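Long-range contact in periplasmic binding protein (Sulfurospirillum deleyianum, PDB 4PAG), which probably captures a solute in the periplasm, as the binding component of an ABC transporter, and holds a histidine in its pocket: residues P227-Y238 with A252-K263. Numbering follows the deposited sequence.
Sequences PEVIIVQNPTFY and AVQNKKVYLVPK. With HIS (histidine), chain E.
Ile230, Ile231 and Val232 pair in parallel with Val258, Tyr259 and Leu260, the two strands joined by a beta-alpha-beta crossover through helices 235-243 and 251-254. Strand 258-260 is the outermost strand at one edge of the four-stranded parallel sheet, and 229-232 lies between it and strand 172-176. Four backbone bonds zip the pair, from Ile230 N to Lys257 O through to Val261 N to Val232 O.

Leu260 is the side chain to follow. Its CB sits over one face of the Tyr238 ring, a CH-pi contact 4.3 Å from the centroid and offset toward the rim. CG stands anti to the backbone N (chi1 -176°) and faces CB and O of the bound histidine. From this fork Leu260 CD1 turns back to Val232 O and Gln233 O, both at 3.5 Å, while Leu260 CD2 comes within 3.2 Å of the ligand's N. Val258 O lies in the plane of the Tyr238 ring, at its edge beside CE1, and a water links that oxygen to Tyr238 OH.

Beyond the strand ends, Lys263 bends at chi4 (73°) to bring its ammonium into the pocket. Two backbone carbonyl oxygens grip Lys263 NZ, Gln233 O at 2.6 Å and Val261 O at 2.8 Å. The third bond of Lys263 NZ goes to the histidine's carboxylate O, at 2.9 Å.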
loop_
_atom_site.group_PDB
_atom_site.type_symbol
_atom_site.label_atom_id
_atom_site.label_comp_id
_atom_site.label_asym_id
_atom_site.label_seq_id
_atom_site.Cartn_x
_atom_site.Cartn_y
_atom_site.Cartn_z
ATOM N N PRO A 227 8.047 22.218 -5.298
ATOM C CA PRO A 227 7.603 21.038 -6.045
ATOM C C PRO A 227 6.732 21.412 -7.242
ATOM O O PRO A 227 6.062 22.453 -7.231
ATOM C CB PRO A 227 6.784 20.256 -5.011
ATOM C CG PRO A 227 6.256 21.311 -4.090
ATOM C CD PRO A 227 7.377 22.313 -3.985
ATOM N N GLU A 228 6.763 20.575 -8.271
ATOM C CA GLU A 228 5.909 20.755 -9.439
ATOM C C GLU A 228 4.540 20.127 -9.203
ATOM O O GLU A 228 3.526 20.638 -9.689
ATOM C CB GLU A 228 6.564 20.157 -10.679
ATOM C CG GLU A 228 7.885 20.820 -11.022
ATOM C CD GLU A 228 8.699 20.026 -12.025
ATOM O OE1 GLU A 228 8.404 20.135 -13.235
ATOM O OE2 GLU A 228 9.633 19.304 -11.609
ATOM N N VAL A 229 4.523 19.019 -8.467
ATOM C CA VAL A 229 3.293 18.334 -8.095
ATOM C C VAL A 229 3.281 18.068 -6.589
ATOM O O VAL A 229 4.313 17.745 -5.994
ATOM C CB VAL A 229 3.134 17.005 -8.864
ATOM C CG1 VAL A 229 1.975 16.187 -8.316
ATOM C CG2 VAL A 229 2.918 17.256 -10.357
ATOM N N ILE A 230 2.107 18.201 -5.981
ATOM C CA ILE A 230 1.930 17.850 -4.583
ATOM C C ILE A 230 0.898 16.731 -4.467
ATOM O O ILE A 230 -0.220 16.836 -4.969
ATOM C CB ILE A 230 1.526 19.057 -3.716
ATOM C CG1 ILE A 230 2.643 20.110 -3.707
ATOM C CG2 ILE A 230 1.200 18.587 -2.300
ATOM C CD1 ILE A 230 2.240 21.455 -3.137
ATOM N N ILE A 231 1.299 15.646 -3.814
ATOM C CA ILE A 231 0.412 14.524 -3.541
ATOM C C ILE A 231 0.030 14.586 -2.068
ATOM O O ILE A 231 0.904 14.603 -1.201
ATOM C CB ILE A 231 1.108 13.182 -3.854
ATOM C CG1 ILE A 231 1.544 13.112 -5.326
ATOM C CG2 ILE A 231 0.201 12.004 -3.518
ATOM C CD1 ILE A 231 0.424 13.221 -6.341
ATOM N N VAL A 232 -1.276 14.602 -1.804
ATOM C CA VAL A 232 -1.840 14.879 -0.486
ATOM C C VAL A 232 -2.591 13.665 0.072
ATOM O O VAL A 232 -3.412 13.055 -0.615
ATOM C CB VAL A 232 -2.834 16.060 -0.577
ATOM C CG1 VAL A 232 -3.517 16.296 0.761
ATOM C CG2 VAL A 232 -2.130 17.326 -1.078
ATOM N N GLN A 233 -2.330 13.332 1.330
ATOM C CA GLN A 233 -2.997 12.196 1.973
ATOM C C GLN A 233 -4.299 12.649 2.658
ATOM O O GLN A 233 -5.349 12.029 2.497
ATOM C CB GLN A 233 -2.015 11.545 2.959
ATOM C CG GLN A 233 -2.064 10.039 3.174
ATOM C CD GLN A 233 -2.501 9.200 1.982
ATOM O OE1 GLN A 233 -3.682 9.073 1.730
ATOM N NE2 GLN A 233 -1.555 8.554 1.306
ATOM N N ASN A 234 -4.247 13.750 3.394
ATOM C CA ASN A 234 -5.366 14.129 4.262
ATOM C C ASN A 234 -6.347 15.098 3.585
ATOM O O ASN A 234 -5.951 16.159 3.083
ATOM C CB ASN A 234 -4.837 14.680 5.594
ATOM C CG ASN A 234 -4.173 13.595 6.460
ATOM O OD1 ASN A 234 -3.829 12.510 5.976
ATOM N ND2 ASN A 234 -4.007 13.884 7.749
ATOM N N PRO A 235 -7.638 14.736 3.555
ATOM C CA PRO A 235 -8.598 15.612 2.882
ATOM C C PRO A 235 -8.715 17.005 3.505
ATOM O O PRO A 235 -8.999 17.948 2.773
ATOM C CB PRO A 235 -9.927 14.850 2.987
ATOM C CG PRO A 235 -9.735 13.864 4.081
ATOM C CD PRO A 235 -8.277 13.519 4.089
ATOM N N THR A 236 -8.480 17.149 4.815
ATOM C CA THR A 236 -8.526 18.490 5.440
ATOM C C THR A 236 -7.419 19.383 4.880
ATOM O O THR A 236 -7.638 20.568 4.627
ATOM C CB THR A 236 -8.434 18.494 6.994
ATOM O OG1 THR A 236 -7.099 18.173 7.427
ATOM C CG2 THR A 236 -9.415 17.529 7.608
ATOM N N PHE A 237 -6.235 18.820 4.669
ATOM C CA PHE A 237 -5.169 19.601 4.083
ATOM C C PHE A 237 -5.464 19.957 2.624
ATOM O O PHE A 237 -5.187 21.077 2.171
ATOM C CB PHE A 237 -3.810 18.918 4.185
ATOM C CG PHE A 237 -2.722 19.756 3.616
ATOM C CD1 PHE A 237 -2.464 21.006 4.168
ATOM C CD2 PHE A 237 -2.036 19.368 2.484
ATOM C CE1 PHE A 237 -1.502 21.826 3.628
ATOM C CE2 PHE A 237 -1.065 20.190 1.936
ATOM C CZ PHE A 237 -0.803 21.423 2.506
ATOM N N TYR A 238 -6.031 19.014 1.885
ATOM C CA TYR A 238 -6.366 19.263 0.485
ATOM C C TYR A 238 -7.300 20.474 0.329
ATOM O O TYR A 238 -7.125 21.286 -0.587
ATOM C CB TYR A 238 -6.964 18.011 -0.137
ATOM C CG TYR A 238 -7.378 18.187 -1.568
ATOM C CD1 TYR A 238 -6.448 18.116 -2.601
ATOM C CD2 TYR A 238 -8.700 18.432 -1.892
ATOM C CE1 TYR A 238 -6.831 18.272 -3.924
ATOM C CE2 TYR A 238 -9.089 18.601 -3.206
ATOM C CZ TYR A 238 -8.153 18.521 -4.217
ATOM O OH TYR A 238 -8.565 18.695 -5.518
ATOM N N ALA A 252 2.869 24.760 -7.805
ATOM C CA ALA A 252 1.984 23.606 -7.885
ATOM C C ALA A 252 0.547 24.013 -7.554
ATOM O O ALA A 252 -0.396 23.518 -8.170
ATOM C CB ALA A 252 2.453 22.492 -6.957
ATOM N N VAL A 253 0.392 24.929 -6.598
ATOM C CA VAL A 253 -0.928 25.387 -6.176
ATOM C C VAL A 253 -1.548 26.284 -7.254
ATOM O O VAL A 253 -2.720 26.124 -7.594
ATOM C CB VAL A 253 -0.875 26.083 -4.799
ATOM C CG1 VAL A 253 -2.186 26.788 -4.480
ATOM C CG2 VAL A 253 -0.533 25.068 -3.715
ATOM N N GLN A 254 -0.747 27.202 -7.793
ATOM C CA GLN A 254 -1.141 28.024 -8.943
ATOM C C GLN A 254 -1.604 27.195 -10.135
ATOM O O GLN A 254 -2.601 27.522 -10.772
ATOM C CB GLN A 254 0.024 28.907 -9.391
ATOM C CG GLN A 254 0.408 29.977 -8.388
ATOM C CD GLN A 254 -0.630 31.071 -8.265
ATOM O OE1 GLN A 254 -1.386 31.323 -9.191
ATOM N NE2 GLN A 254 -0.670 31.724 -7.121
ATOM N N ASN A 255 -0.874 26.124 -10.431
ATOM C CA ASN A 255 -1.210 25.238 -11.541
ATOM C C ASN A 255 -2.246 24.159 -11.192
ATOM O O ASN A 255 -2.602 23.364 -12.051
ATOM C CB ASN A 255 0.063 24.572 -12.082
ATOM C CG ASN A 255 1.064 25.568 -12.625
ATOM O OD1 ASN A 255 0.691 26.576 -13.208
ATOM N ND2 ASN A 255 2.348 25.282 -12.445
ATOM N N LYS A 256 -2.720 24.136 -9.945
ATOM C CA LYS A 256 -3.697 23.143 -9.472
ATOM C C LYS A 256 -3.187 21.705 -9.628
ATOM O O LYS A 256 -3.959 20.775 -9.826
ATOM C CB LYS A 256 -5.045 23.325 -10.173
ATOM C CG LYS A 256 -5.581 24.754 -10.104
ATOM C CD LYS A 256 -6.683 24.966 -11.128
ATOM C CE LYS A 256 -7.563 26.151 -10.778
ATOM N NZ LYS A 256 -6.806 27.433 -10.719
ATOM N N LYS A 257 -1.878 21.531 -9.511
ATOM C CA LYS A 257 -1.257 20.208 -9.587
ATOM C C LYS A 257 -1.059 19.663 -8.164
ATOM O O LYS A 257 0.061 19.397 -7.708
ATOM C CB LYS A 257 0.043 20.288 -10.387
ATOM C CG LYS A 257 -0.206 20.519 -11.876
ATOM C CD LYS A 257 1.020 21.029 -12.616
ATOM C CE LYS A 257 2.034 19.933 -12.878
ATOM N NZ LYS A 257 1.628 19.040 -14.003
ATOM N N VAL A 258 -2.190 19.519 -7.481
ATOM C CA VAL A 258 -2.280 19.033 -6.115
ATOM C C VAL A 258 -3.378 17.972 -6.124
ATOM O O VAL A 258 -4.498 18.259 -6.541
ATOM C CB VAL A 258 -2.681 20.165 -5.146
ATOM C CG1 VAL A 258 -2.805 19.648 -3.719
ATOM C CG2 VAL A 258 -1.705 21.339 -5.226
ATOM N N TYR A 259 -3.067 16.750 -5.693
ATOM C CA TYR A 259 -3.996 15.622 -5.857
ATOM C C TYR A 259 -4.137 14.813 -4.583
ATOM O O TYR A 259 -3.142 14.500 -3.922
ATOM C CB TYR A 259 -3.546 14.718 -7.019
ATOM C CG TYR A 259 -3.314 15.498 -8.305
ATOM C CD1 TYR A 259 -4.382 15.933 -9.078
ATOM C CD2 TYR A 259 -2.030 15.849 -8.709
ATOM C CE1 TYR A 259 -4.179 16.688 -10.228
ATOM C CE2 TYR A 259 -1.815 16.590 -9.869
ATOM C CZ TYR A 259 -2.898 16.999 -10.625
ATOM O OH TYR A 259 -2.700 17.723 -11.774
ATOM N N LEU A 260 -5.383 14.485 -4.251
ATOM C CA LEU A 260 -5.716 13.746 -3.042
ATOM C C LEU A 260 -5.687 12.245 -3.341
ATOM O O LEU A 260 -6.315 11.778 -4.278
ATOM C CB LEU A 260 -7.101 14.163 -2.540
ATOM C CG LEU A 260 -7.629 13.597 -1.225
ATOM C CD1 LEU A 260 -6.766 14.008 -0.045
ATOM C CD2 LEU A 260 -9.077 14.043 -1.017
ATOM N N VAL A 261 -4.942 11.494 -2.548
ATOM C CA VAL A 261 -4.812 10.051 -2.769
ATOM C C VAL A 261 -6.148 9.350 -2.500
ATOM O O VAL A 261 -6.721 9.528 -1.431
ATOM C CB VAL A 261 -3.727 9.440 -1.851
ATOM C CG1 VAL A 261 -3.633 7.938 -2.033
ATOM C CG2 VAL A 261 -2.370 10.068 -2.118
ATOM N N PRO A 262 -6.651 8.550 -3.461
ATOM C CA PRO A 262 -7.844 7.743 -3.213
ATOM C C PRO A 262 -7.662 6.678 -2.142
ATOM O O PRO A 262 -6.557 6.138 -1.953
ATOM C CB PRO A 262 -8.112 7.075 -4.563
ATOM C CG PRO A 262 -7.450 7.957 -5.562
ATOM C CD PRO A 262 -6.223 8.459 -4.864
ATOM N N LYS A 263 -8.757 6.373 -1.461
ATOM C CA LYS A 263 -8.723 5.548 -0.253
ATOM C C LYS A 263 -9.733 4.413 -0.217
ATOM O O LYS A 263 -9.782 3.684 0.773
ATOM C CB LYS A 263 -8.955 6.443 0.967
ATOM C CG LYS A 263 -7.863 7.469 1.158
ATOM C CD LYS A 263 -8.207 8.504 2.192
ATOM C CE LYS A 263 -7.050 9.473 2.340
ATOM N NZ LYS A 263 -6.943 10.388 1.174
HETATM N N HIS E . -11.967 12.585 -1.014
HETATM C CA HIS E . -11.370 11.283 -0.608
HETATM C C HIS E . -10.891 11.339 0.836
HETATM O O HIS E . -9.701 11.420 1.169
HETATM C CB HIS E . -10.229 10.893 -1.538
HETATM C CG HIS E . -10.563 11.030 -2.991
HETATM N ND1 HIS E . -9.616 11.311 -3.953
HETATM C CD2 HIS E . -11.744 10.930 -3.644
HETATM C CE1 HIS E . -10.197 11.366 -5.138
HETATM N NE2 HIS E . -11.488 11.139 -4.979
HETATM O OXT HIS E . -11.734 11.313 1.719
HETATM O O HOH W 1 5.130 24.440 -5.816
HETATM O O HOH W 2 3.587 22.981 -11.140
HETATM O O HOH W 3 -7.242 17.704 -7.486
#